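Long-range contacts in sulfhydryl oxidase 1 (PDB 3LLI), which catalyses the oxidation of protein thiols to disulfides, passing the electrons through its bound FAD to molecular oxygen: residues Ala153-Val158 with His170-Ala175; Leu52-Pro57 with Ser141-Lys146; Arg11-Met16 with Asn254-Phe259. All coordinates share one frame; numbering follows the deposited sequence.

Contact 1: residues Ala153-Val158 with His170-Ala175; sequences AIRGYV and HFEQMA. With FAD (flavin-adenine dinucleotide), chain B.
Arg155 of helix 150-160 reaches across to Glu172 of helix 165-178, and its extended chain can be read atom by atom. CB rests near Phe171, 4.1 Å from CE2 of that ring. With CG anti to the backbone N (chi1 -178°), the chain runs out toward Glu172, and CG and CD of Arg155 pass alongside Glu172 OE1. NE of Arg155 then donates a nearly straight bond (179°) to OE1 of Glu172 at 2.9 Å, meeting its syn lone pair in the guanidinium plane. CB of Ala175 lies over one guanidinium face, 3.4 Å from NE and 3.7 Å from CZ of Arg155. NH2 of Arg155 completes the pair with OE2 of Glu172 at 2.6 Å, but tilted from both planes. The salt bridge is therefore side-on, one nitrogen to each oxygen, with guanidinium and carboxylate 21° from coplanar. A water that donates to both Arg155 O and Glu172 OE1 adds a second grip on that oxygen and ties it to the facing helix.

Deeper in, the chemistry turns apolar. Phe171 receives CG2 of Val158 over one ring face, while CG2 of Ile154 approaches CZ of Phe171 obliquely at 4.3 Å. From the flavin side, the C7M methyl of FAD comes to 3.4 Å from CB of Phe171, so this residue links the helix pair to the cofactor. Two near-antiparallel helices, joined by a salt bridge at the partly exposed side and by Phe171 next to the flavin, belong to the FAD-binding helical bundle of the Erv1/Alr family.

Contact 2: residues Leu52-Pro57 with Ser141-Lys146; sequences LAKYFP and SQEAAK
The ring of Tyr55 meets Lys146 at its edge: the carbonyl O of Lys146 lies near the ring plane, 3.7 Å from CE2 of Tyr55. Over one face sits the residue's own neighbour: CG of Lys54 lies over the ring centre, 3.8 Å above its plane.

Lys54 runs out beside Tyr55 with every torsion extended. Because its CG stands anti to the backbone N (chi1 -178°), the chain starts over the tyrosine ring and heads toward Glu143 and Lys146, though the position of its tip is doubtful. The salt bridge from NZ of Lys54 to OE2 of Glu143 measures 3.1 Å, and a bond from NZ to the OH of Tyr55 is also indicated; both must be read with caution, since the ammonium is modelled too close to its surroundings. Its general setting is clearer. The aliphatic chain of Lys146 crosses that of Lys54 at about a right angle, CD to CD 3.7 Å apart.

These residues join the C-terminal end of helix 39-55 to the short helix 141-146. In QSOX enzymes an FAD-free helical region packs against the FAD-binding Erv domain, much as two subunits pair in smaller Erv relatives, and the contact spans the corresponding sequence regions. Gln132 of helix 118-134 bonds to the carbonyl O of Tyr55, where the first helix gives out, and Ala133 touches the same tyrosine. Lys54 NZ and Lys146 NZ, two like charges, lie near each other at a distance that the doubtful ammonium leaves uncertain; of the two lysines Glu143 is close to Lys54 alone, its OE2 being 6.5 Å from Lys146 NZ.

Contact 3: residues Arg11-Met16 with Asn254-Phe259; sequences RSKIYM and NIILDF
Ile256 pushes its CD1 methyl against Lys13, only 3.4 Å from both CB and CG of that lysine, a spacing tighter than usual for carbon. The same methyl meets CE1 of Tyr15 at 3.5 Å, where the two side chains lie side by side and point the same way. Ile14 and Ile255 occupy the other face of this two-stranded parallel sheet; both touch Phe128 of helix 118-134. Between the strands, Ile256 N donates to Ile14 O at 2.8 Å. The return bond, from Met16 N to Ile256 O, is weak at 3.3 Å.

Asn254 extends the pairing beyond the strands. Its ND2 reaches Ser12 O at 2.9 Å, in the carbonyl plane, and a second partner, His249 O, also holds that nitrogen; the link between Lys13 NZ and Asn254 OD1 is less certain.

Met16 belongs to the close, buried part together with Ile14 and Asn254. Bent at chi2 (56°) and again at chi3, it brings its CE methyl to CG2 of Ile255 at 3.7 Å and to CD2 of Leu257 at 3.5 Å. The loose side lies toward the chain end: Leu257 is otherwise exposed, and Asp258, exposed as well, lends little more than its backbone and CB beside CB of Met16. Main-chain bonds give the strands direction, but one of the two is weak, so register does not rest on strong bonds alone; the apolar fit, which includes the aliphatic part of Lys13 against Ile256 as well as Met16, supplements them.

Helix 118-134 is the common element: its residues touch side chains from all three contacts. Contact 3 joins the two ends of the modelled chain; within that span come first contact 2, then contact 1, in series. Contacts 1 and 2 have centres 19 Å apart and do not touch, although their helices 141-146 and 150-160 are consecutive. Contacts 2 and 3, with centres 22 Å apart, do meet: Pro57 O lies 3.5 Å from Met16 CE. Contacts 1 and 3 stand on opposite sides of the chain's centre, about 26 Å between centres. Contact 1 lies in the FAD-binding Erv/ALR region, contact 2 ties that region to helix 39-55, and contact 3 unites the chain ends.

Contact 1: residues Ala153-Val158 with His170-Ala175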
loop_
_atom_site.group_PDB
_atom_site.type_symbol
_atom_site.label_atom_id
_atom_site.label_comp_id
_atom_site.label_asym_id
_atom_site.label_seq_id
_atom_site.Cartn_x
_atom_site.Cartn_y
_atom_site.Cartn_z
ATOM N N ALA A 153 -9.699 4.010 1.687
ATOM C CA ALA A 153 -9.371 2.829 2.482
ATOM C C ALA A 153 -7.948 2.998 2.993
ATOM O O ALA A 153 -7.653 2.727 4.156
ATOM C CB ALA A 153 -9.469 1.554 1.634
ATOM N N ILE A 154 -7.066 3.455 2.109
ATOM C CA ILE A 154 -5.673 3.661 2.457
ATOM C C ILE A 154 -5.547 4.759 3.503
ATOM O O ILE A 154 -4.697 4.684 4.396
ATOM C CB ILE A 154 -4.853 4.022 1.202
ATOM C CG1 ILE A 154 -4.895 2.843 0.206
ATOM C CG2 ILE A 154 -3.429 4.387 1.595
ATOM C CD1 ILE A 154 -4.187 3.124 -1.121
ATOM N N ARG A 155 -6.403 5.772 3.405
ATOM C CA ARG A 155 -6.368 6.870 4.370
ATOM C C ARG A 155 -6.830 6.349 5.732
ATOM O O ARG A 155 -6.214 6.627 6.759
ATOM C CB ARG A 155 -7.276 8.006 3.915
ATOM C CG ARG A 155 -7.260 9.212 4.839
ATOM C CD ARG A 155 -8.241 10.266 4.355
ATOM N NE ARG A 155 -8.027 11.545 5.022
ATOM C CZ ARG A 155 -8.706 12.656 4.748
ATOM N NH1 ARG A 155 -9.658 12.653 3.816
ATOM N NH2 ARG A 155 -8.421 13.775 5.395
ATOM N N GLY A 156 -7.915 5.582 5.719
ATOM C CA GLY A 156 -8.450 5.019 6.943
ATOM C C GLY A 156 -7.453 4.107 7.647
ATOM O O GLY A 156 -7.282 4.200 8.866
ATOM N N TYR A 157 -6.791 3.231 6.885
ATOM C CA TYR A 157 -5.824 2.312 7.466
ATOM C C TYR A 157 -4.679 3.043 8.142
ATOM O O TYR A 157 -4.274 2.683 9.256
ATOM C CB TYR A 157 -5.212 1.382 6.418
ATOM C CG TYR A 157 -4.176 0.474 7.035
ATOM C CD1 TYR A 157 -4.565 -0.660 7.748
ATOM C CD2 TYR A 157 -2.826 0.791 6.990
ATOM C CE1 TYR A 157 -3.640 -1.456 8.406
ATOM C CE2 TYR A 157 -1.874 -0.004 7.654
ATOM C CZ TYR A 157 -2.299 -1.127 8.357
ATOM O OH TYR A 157 -1.393 -1.937 8.999
ATOM N N VAL A 158 -4.137 4.049 7.455
ATOM C CA VAL A 158 -3.023 4.814 7.997
ATOM C C VAL A 158 -3.369 5.484 9.330
ATOM O O VAL A 158 -2.569 5.479 10.272
ATOM C CB VAL A 158 -2.577 5.908 7.024
ATOM C CG1 VAL A 158 -1.564 6.828 7.714
ATOM C CG2 VAL A 158 -1.970 5.280 5.778
ATOM N N HIS A 170 1.675 13.155 8.971
ATOM C CA HIS A 170 2.102 13.800 7.728
ATOM C C HIS A 170 1.295 13.372 6.491
ATOM O O HIS A 170 1.113 14.167 5.563
ATOM C CB HIS A 170 3.600 13.564 7.491
ATOM C CG HIS A 170 4.485 14.358 8.406
ATOM N ND1 HIS A 170 5.860 14.267 8.381
ATOM C CD2 HIS A 170 4.188 15.266 9.366
ATOM C CE1 HIS A 170 6.372 15.080 9.286
ATOM N NE2 HIS A 170 5.378 15.701 9.898
ATOM N N PHE A 171 0.822 12.125 6.468
ATOM C CA PHE A 171 0.008 11.643 5.343
ATOM C C PHE A 171 -1.351 12.323 5.427
ATOM O O PHE A 171 -1.850 12.872 4.443
ATOM C CB PHE A 171 -0.208 10.129 5.414
ATOM C CG PHE A 171 -1.086 9.576 4.304
ATOM C CD1 PHE A 171 -0.542 9.212 3.074
ATOM C CD2 PHE A 171 -2.452 9.416 4.493
ATOM C CE1 PHE A 171 -1.347 8.690 2.049
ATOM C CE2 PHE A 171 -3.271 8.897 3.471
ATOM C CZ PHE A 171 -2.713 8.533 2.248
ATOM N N GLU A 172 -1.944 12.271 6.615
ATOM C CA GLU A 172 -3.251 12.860 6.849
ATOM C C GLU A 172 -3.239 14.359 6.526
ATOM O O GLU A 172 -4.247 14.917 6.082
ATOM C CB GLU A 172 -3.658 12.610 8.301
ATOM C CG GLU A 172 -5.009 13.153 8.701
ATOM C CD GLU A 172 -6.117 12.714 7.766
ATOM O OE1 GLU A 172 -5.984 11.648 7.136
ATOM O OE2 GLU A 172 -7.129 13.433 7.673
ATOM N N GLN A 173 -2.107 15.022 6.738
ATOM C CA GLN A 173 -2.039 16.448 6.411
ATOM C C GLN A 173 -2.240 16.587 4.888
ATOM O O GLN A 173 -3.050 17.394 4.434
ATOM C CB GLN A 173 -0.692 17.032 6.859
ATOM C CG GLN A 173 -0.478 16.973 8.375
ATOM C CD GLN A 173 0.879 17.484 8.814
ATOM O OE1 GLN A 173 1.861 17.378 8.089
ATOM N NE2 GLN A 173 0.943 18.021 10.025
ATOM N N MET A 174 -1.522 15.782 4.101
ATOM C CA MET A 174 -1.660 15.810 2.641
ATOM C C MET A 174 -3.091 15.410 2.266
ATOM O O MET A 174 -3.748 16.055 1.441
ATOM C CB MET A 174 -0.673 14.835 1.991
ATOM C CG MET A 174 0.764 15.113 2.348
ATOM S SD MET A 174 1.948 14.211 1.358
ATOM C CE MET A 174 1.715 12.506 1.989
ATOM N N ALA A 175 -3.572 14.346 2.892
ATOM C CA ALA A 175 -4.920 13.840 2.647
ATOM C C ALA A 175 -5.997 14.910 2.781
ATOM O O ALA A 175 -6.715 15.204 1.820
ATOM C CB ALA A 175 -5.217 12.696 3.604
HETATM P PA FAD B . 10.129 4.525 0.763
HETATM O O1A FAD B . 9.604 3.642 1.839
HETATM O O2A FAD B . 9.861 5.988 0.708
HETATM O O5B FAD B . 9.754 3.953 -0.649
HETATM C C5B FAD B . 9.435 2.590 -0.941
HETATM C C4B FAD B . 9.897 2.453 -2.366
HETATM O O4B FAD B . 8.750 2.838 -3.172
HETATM C C3B FAD B . 11.218 2.950 -2.997
HETATM O O3B FAD B . 12.369 2.137 -2.765
HETATM C C2B FAD B . 10.786 3.124 -4.382
HETATM O O2B FAD B . 10.914 1.998 -5.197
HETATM C C1B FAD B . 9.297 3.497 -4.319
HETATM N N9A FAD B . 8.912 4.874 -4.302
HETATM C C8A FAD B . 9.566 6.053 -3.857
HETATM N N7A FAD B . 8.927 7.163 -4.032
HETATM C C5A FAD B . 7.760 6.728 -4.647
HETATM C C6A FAD B . 6.671 7.475 -5.135
HETATM N N6A FAD B . 6.612 8.813 -5.089
HETATM N N1A FAD B . 5.612 6.831 -5.746
HETATM C C2A FAD B . 5.590 5.488 -5.970
HETATM N N3A FAD B . 6.673 4.737 -5.490
HETATM C C4A FAD B . 7.740 5.421 -4.828
HETATM N N1 FAD B . 8.918 8.723 8.025
HETATM C C2 FAD B . 9.394 9.796 8.748
HETATM O O2 FAD B . 10.542 9.692 9.210
HETATM N N3 FAD B . 8.457 10.822 8.790
HETATM C C4 FAD B . 7.168 10.860 8.209
HETATM O O4 FAD B . 6.415 11.875 8.387
HETATM C C4X FAD B . 6.785 9.735 7.507
HETATM N N5 FAD B . 5.461 9.628 6.970
HETATM C C5X FAD B . 4.956 8.460 6.339
HETATM C C6 FAD B . 3.600 8.441 5.958
HETATM C C7 FAD B . 3.107 7.277 5.305
HETATM C C7M FAD B . 1.627 7.326 4.924
HETATM C C8 FAD B . 3.952 6.159 5.036
HETATM C C8M FAD B . 3.632 4.858 4.329
HETATM C C9 FAD B . 5.280 6.203 5.459
HETATM C C9A FAD B . 5.855 7.295 6.162
HETATM N N10 FAD B . 7.220 7.570 6.684
HETATM C C10 FAD B . 7.691 8.632 7.410
HETATM C "C1'" FAD B . 8.223 6.637 6.280
HETATM C "C2'" FAD B . 8.980 6.899 5.013
HETATM O "O2'" FAD B . 8.103 7.456 4.001
HETATM C "C3'" FAD B . 9.720 5.761 4.381
HETATM O "O3'" FAD B . 8.837 4.665 4.166
HETATM C "C4'" FAD B . 11.026 5.271 4.985
HETATM O "O4'" FAD B . 11.846 6.396 5.422
HETATM C "C5'" FAD B . 11.827 4.307 4.219
HETATM O "O5'" FAD B . 12.272 4.982 3.041
HETATM P P FAD B . 12.834 4.285 1.772
HETATM O O1P FAD B . 13.921 5.175 1.362
HETATM O O2P FAD B . 13.224 2.871 2.008
HETATM O O3P FAD B . 11.699 4.279 0.630
HETATM O O HOH W 1 -5.038 9.072 7.372
#

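Contact 2: residues Leu52-Pro57 with Ser141-Lys146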
loop_
_atom_site.group_PDB
_atom_site.type_symbol
_atom_site.label_atom_id
_atom_site.label_comp_id
_atom_site.label_asym_id
_atom_site.label_seq_id
_atom_site.Cartn_x
_atom_site.Cartn_y
_atom_site.Cartn_z
ATOM N N LEU A 52 -7.992 -5.160 -0.227
ATOM C CA LEU A 52 -6.909 -6.114 -0.405
ATOM C C LEU A 52 -7.399 -7.295 -1.222
ATOM O O LEU A 52 -6.805 -7.634 -2.246
ATOM C CB LEU A 52 -6.403 -6.632 0.946
ATOM C CG LEU A 52 -5.681 -5.654 1.870
ATOM C CD1 LEU A 52 -5.307 -6.371 3.157
ATOM C CD2 LEU A 52 -4.441 -5.116 1.182
ATOM N N ALA A 53 -8.488 -7.909 -0.758
ATOM C CA ALA A 53 -9.076 -9.079 -1.406
ATOM C C ALA A 53 -9.301 -8.873 -2.894
ATOM O O ALA A 53 -9.065 -9.777 -3.700
ATOM C CB ALA A 53 -10.402 -9.440 -0.738
ATOM N N LYS A 54 -9.751 -7.679 -3.259
ATOM C CA LYS A 54 -10.026 -7.388 -4.649
ATOM C C LYS A 54 -8.846 -6.919 -5.494
ATOM O O LYS A 54 -8.726 -7.312 -6.662
ATOM C CB LYS A 54 -11.136 -6.347 -4.756
ATOM C CG LYS A 54 -11.500 -6.052 -6.188
ATOM C CD LYS A 54 -12.543 -4.970 -6.308
ATOM C CE LYS A 54 -12.984 -4.843 -7.762
ATOM N NZ LYS A 54 -13.914 -3.706 -7.963
ATOM N N TYR A 55 -7.967 -6.105 -4.916
ATOM C CA TYR A 55 -6.854 -5.559 -5.677
ATOM C C TYR A 55 -5.452 -6.044 -5.352
ATOM O O TYR A 55 -4.516 -5.782 -6.116
ATOM C CB TYR A 55 -6.891 -4.034 -5.591
ATOM C CG TYR A 55 -8.151 -3.449 -6.169
ATOM C CD1 TYR A 55 -8.412 -3.528 -7.540
ATOM C CD2 TYR A 55 -9.089 -2.822 -5.354
ATOM C CE1 TYR A 55 -9.580 -2.989 -8.084
ATOM C CE2 TYR A 55 -10.261 -2.279 -5.885
ATOM C CZ TYR A 55 -10.495 -2.364 -7.251
ATOM O OH TYR A 55 -11.629 -1.805 -7.788
ATOM N N PHE A 56 -5.273 -6.725 -4.229
ATOM C CA PHE A 56 -3.937 -7.199 -3.929
ATOM C C PHE A 56 -3.541 -8.129 -5.095
ATOM O O PHE A 56 -4.338 -8.971 -5.515
ATOM C CB PHE A 56 -3.912 -7.969 -2.612
ATOM C CG PHE A 56 -2.541 -8.447 -2.235
ATOM C CD1 PHE A 56 -1.610 -7.566 -1.686
ATOM C CD2 PHE A 56 -2.160 -9.768 -2.478
ATOM C CE1 PHE A 56 -0.320 -7.987 -1.383
ATOM C CE2 PHE A 56 -0.874 -10.204 -2.180
ATOM C CZ PHE A 56 0.056 -9.314 -1.629
ATOM N N PRO A 57 -2.318 -7.974 -5.637
ATOM C CA PRO A 57 -1.865 -8.816 -6.759
ATOM C C PRO A 57 -1.360 -10.161 -6.268
ATOM O O PRO A 57 -0.246 -10.564 -6.577
ATOM C CB PRO A 57 -0.747 -7.977 -7.373
ATOM C CG PRO A 57 -0.087 -7.425 -6.156
ATOM C CD PRO A 57 -1.283 -6.987 -5.283
ATOM N N SER A 141 -20.344 0.830 -13.339
ATOM C CA SER A 141 -20.585 1.546 -12.093
ATOM C C SER A 141 -20.360 0.706 -10.834
ATOM O O SER A 141 -19.785 1.192 -9.857
ATOM C CB SER A 141 -22.009 2.104 -12.083
ATOM O OG SER A 141 -22.958 1.055 -12.063
ATOM N N GLN A 142 -20.812 -0.547 -10.858
ATOM C CA GLN A 142 -20.657 -1.435 -9.707
ATOM C C GLN A 142 -19.200 -1.544 -9.265
ATOM O O GLN A 142 -18.902 -1.492 -8.070
ATOM C CB GLN A 142 -21.193 -2.835 -10.025
ATOM C CG GLN A 142 -22.664 -2.888 -10.418
ATOM C CD GLN A 142 -22.938 -2.233 -11.760
ATOM O OE1 GLN A 142 -22.258 -2.513 -12.752
ATOM N NE2 GLN A 142 -23.944 -1.365 -11.801
ATOM N N GLU A 143 -18.293 -1.698 -10.228
ATOM C CA GLU A 143 -16.870 -1.808 -9.917
ATOM C C GLU A 143 -16.177 -0.447 -9.942
ATOM O O GLU A 143 -15.067 -0.296 -9.423
ATOM C CB GLU A 143 -16.179 -2.766 -10.889
ATOM C CG GLU A 143 -14.678 -2.869 -10.672
ATOM C CD GLU A 143 -14.049 -4.017 -11.429
ATOM O OE1 GLU A 143 -14.220 -4.082 -12.665
ATOM O OE2 GLU A 143 -13.379 -4.854 -10.784
ATOM N N ALA A 144 -16.832 0.541 -10.548
ATOM C CA ALA A 144 -16.286 1.891 -10.615
ATOM C C ALA A 144 -16.402 2.496 -9.221
ATOM O O ALA A 144 -15.777 3.514 -8.916
ATOM C CB ALA A 144 -17.064 2.730 -11.617
ATOM N N ALA A 145 -17.214 1.853 -8.383
ATOM C CA ALA A 145 -17.429 2.295 -7.010
ATOM C C ALA A 145 -16.425 1.599 -6.096
ATOM O O ALA A 145 -15.991 2.168 -5.094
ATOM C CB ALA A 145 -18.859 1.980 -6.567
ATOM N N LYS A 146 -16.058 0.368 -6.447
ATOM C CA LYS A 146 -15.090 -0.387 -5.660
ATOM C C LYS A 146 -13.700 0.209 -5.848
ATOM O O LYS A 146 -12.878 0.199 -4.930
ATOM C CB LYS A 146 -15.081 -1.860 -6.079
ATOM C CG LYS A 146 -16.287 -2.660 -5.595
ATOM C CD LYS A 146 -16.156 -4.137 -5.953
ATOM C CE LYS A 146 -17.257 -4.973 -5.317
ATOM N NZ LYS A 146 -17.161 -6.411 -5.698
#

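Contact 3: residues Arg11-Met16 with Asn254-Phe259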
loop_
_atom_site.group_PDB
_atom_site.type_symbol
_atom_site.label_atom_id
_atom_site.label_comp_id
_atom_site.label_asym_id
_atom_site.label_seq_id
_atom_site.Cartn_x
_atom_site.Cartn_y
_atom_site.Cartn_z
ATOM N N ARG A 11 15.883 -2.088 -8.119
ATOM C CA ARG A 11 15.044 -0.913 -7.882
ATOM C C ARG A 11 13.835 -0.828 -8.807
ATOM O O ARG A 11 12.830 -0.211 -8.462
ATOM C CB ARG A 11 15.870 0.369 -8.010
ATOM C CG ARG A 11 16.736 0.686 -6.802
ATOM C CD ARG A 11 17.563 1.948 -7.041
ATOM N NE ARG A 11 18.230 2.421 -5.829
ATOM C CZ ARG A 11 17.601 2.953 -4.783
ATOM N NH1 ARG A 11 16.280 3.086 -4.792
ATOM N NH2 ARG A 11 18.291 3.354 -3.723
ATOM N N SER A 12 13.931 -1.440 -9.981
ATOM C CA SER A 12 12.828 -1.425 -10.939
ATOM C C SER A 12 11.892 -2.602 -10.681
ATOM O O SER A 12 10.767 -2.637 -11.179
ATOM C CB SER A 12 13.363 -1.521 -12.372
ATOM O OG SER A 12 13.952 -2.791 -12.615
ATOM N N LYS A 13 12.367 -3.558 -9.891
ATOM C CA LYS A 13 11.597 -4.751 -9.587
ATOM C C LYS A 13 10.913 -4.760 -8.224
ATOM O O LYS A 13 11.423 -4.206 -7.247
ATOM C CB LYS A 13 12.498 -5.989 -9.709
ATOM C CG LYS A 13 12.875 -6.342 -11.139
ATOM C CD LYS A 13 11.625 -6.690 -11.935
ATOM C CE LYS A 13 11.923 -6.929 -13.406
ATOM N NZ LYS A 13 10.673 -7.185 -14.188
ATOM N N ILE A 14 9.747 -5.401 -8.189
ATOM C CA ILE A 14 8.962 -5.553 -6.976
ATOM C C ILE A 14 9.037 -7.023 -6.565
ATOM O O ILE A 14 8.800 -7.914 -7.382
ATOM C CB ILE A 14 7.486 -5.174 -7.209
ATOM C CG1 ILE A 14 7.369 -3.675 -7.498
ATOM C CG2 ILE A 14 6.658 -5.557 -5.988
ATOM C CD1 ILE A 14 5.944 -3.156 -7.506
ATOM N N TYR A 15 9.370 -7.276 -5.303
ATOM C CA TYR A 15 9.482 -8.643 -4.814
ATOM C C TYR A 15 8.258 -9.089 -4.030
ATOM O O TYR A 15 7.890 -8.478 -3.027
ATOM C CB TYR A 15 10.732 -8.780 -3.954
ATOM C CG TYR A 15 11.993 -8.486 -4.728
ATOM C CD1 TYR A 15 12.627 -9.485 -5.475
ATOM C CD2 TYR A 15 12.514 -7.194 -4.781
ATOM C CE1 TYR A 15 13.744 -9.200 -6.259
ATOM C CE2 TYR A 15 13.631 -6.897 -5.563
ATOM C CZ TYR A 15 14.239 -7.903 -6.299
ATOM O OH TYR A 15 15.329 -7.607 -7.086
ATOM N N MET A 16 7.637 -10.167 -4.497
ATOM C CA MET A 16 6.454 -10.717 -3.858
ATOM C C MET A 16 6.673 -10.881 -2.355
ATOM O O MET A 16 5.725 -10.818 -1.577
ATOM C CB MET A 16 6.105 -12.068 -4.492
ATOM C CG MET A 16 4.738 -12.612 -4.088
ATOM S SD MET A 16 3.420 -11.443 -4.450
ATOM C CE MET A 16 2.971 -11.880 -6.135
ATOM N N ASN A 254 5.641 -7.187 -13.447
ATOM C CA ASN A 254 6.914 -6.702 -12.929
ATOM C C ASN A 254 7.227 -7.311 -11.566
ATOM O O ASN A 254 8.264 -7.013 -10.968
ATOM C CB ASN A 254 6.925 -5.168 -12.841
ATOM C CG ASN A 254 8.217 -4.627 -12.231
ATOM O OD1 ASN A 254 9.318 -5.072 -12.575
ATOM N ND2 ASN A 254 8.089 -3.662 -11.324
ATOM N N ILE A 255 6.343 -8.180 -11.081
ATOM C CA ILE A 255 6.560 -8.812 -9.780
ATOM C C ILE A 255 7.440 -10.052 -9.875
ATOM O O ILE A 255 7.159 -10.979 -10.636
ATOM C CB ILE A 255 5.232 -9.237 -9.102
ATOM C CG1 ILE A 255 4.288 -8.043 -8.970
ATOM C CG2 ILE A 255 5.520 -9.789 -7.714
ATOM C CD1 ILE A 255 2.960 -8.390 -8.327
ATOM N N ILE A 256 8.508 -10.066 -9.091
ATOM C CA ILE A 256 9.410 -11.199 -9.069
ATOM C C ILE A 256 8.873 -12.170 -8.028
ATOM O O ILE A 256 9.105 -12.003 -6.830
ATOM C CB ILE A 256 10.836 -10.749 -8.705
ATOM C CG1 ILE A 256 11.396 -9.892 -9.843
ATOM C CG2 ILE A 256 11.727 -11.956 -8.439
ATOM C CD1 ILE A 256 12.806 -9.401 -9.618
ATOM N N LEU A 257 8.130 -13.171 -8.495
ATOM C CA LEU A 257 7.540 -14.172 -7.611
ATOM C C LEU A 257 8.594 -14.823 -6.737
ATOM O O LEU A 257 9.702 -15.110 -7.182
ATOM C CB LEU A 257 6.812 -15.243 -8.420
ATOM C CG LEU A 257 5.622 -14.732 -9.228
ATOM C CD1 LEU A 257 5.046 -15.863 -10.075
ATOM C CD2 LEU A 257 4.568 -14.176 -8.284
ATOM N N ASP A 258 8.239 -15.050 -5.481
ATOM C CA ASP A 258 9.167 -15.657 -4.545
ATOM C C ASP A 258 9.069 -17.170 -4.654
ATOM O O ASP A 258 8.312 -17.811 -3.924
ATOM C CB ASP A 258 8.846 -15.205 -3.120
ATOM C CG ASP A 258 10.011 -15.393 -2.182
ATOM O OD1 ASP A 258 11.102 -14.862 -2.488
ATOM O OD2 ASP A 258 9.839 -16.066 -1.143
ATOM N N PHE A 259 9.837 -17.731 -5.584
ATOM C CA PHE A 259 9.848 -19.171 -5.807
ATOM C C PHE A 259 10.873 -19.832 -4.892
ATOM O O PHE A 259 11.575 -19.096 -4.165
ATOM C CB PHE A 259 10.175 -19.469 -7.270
#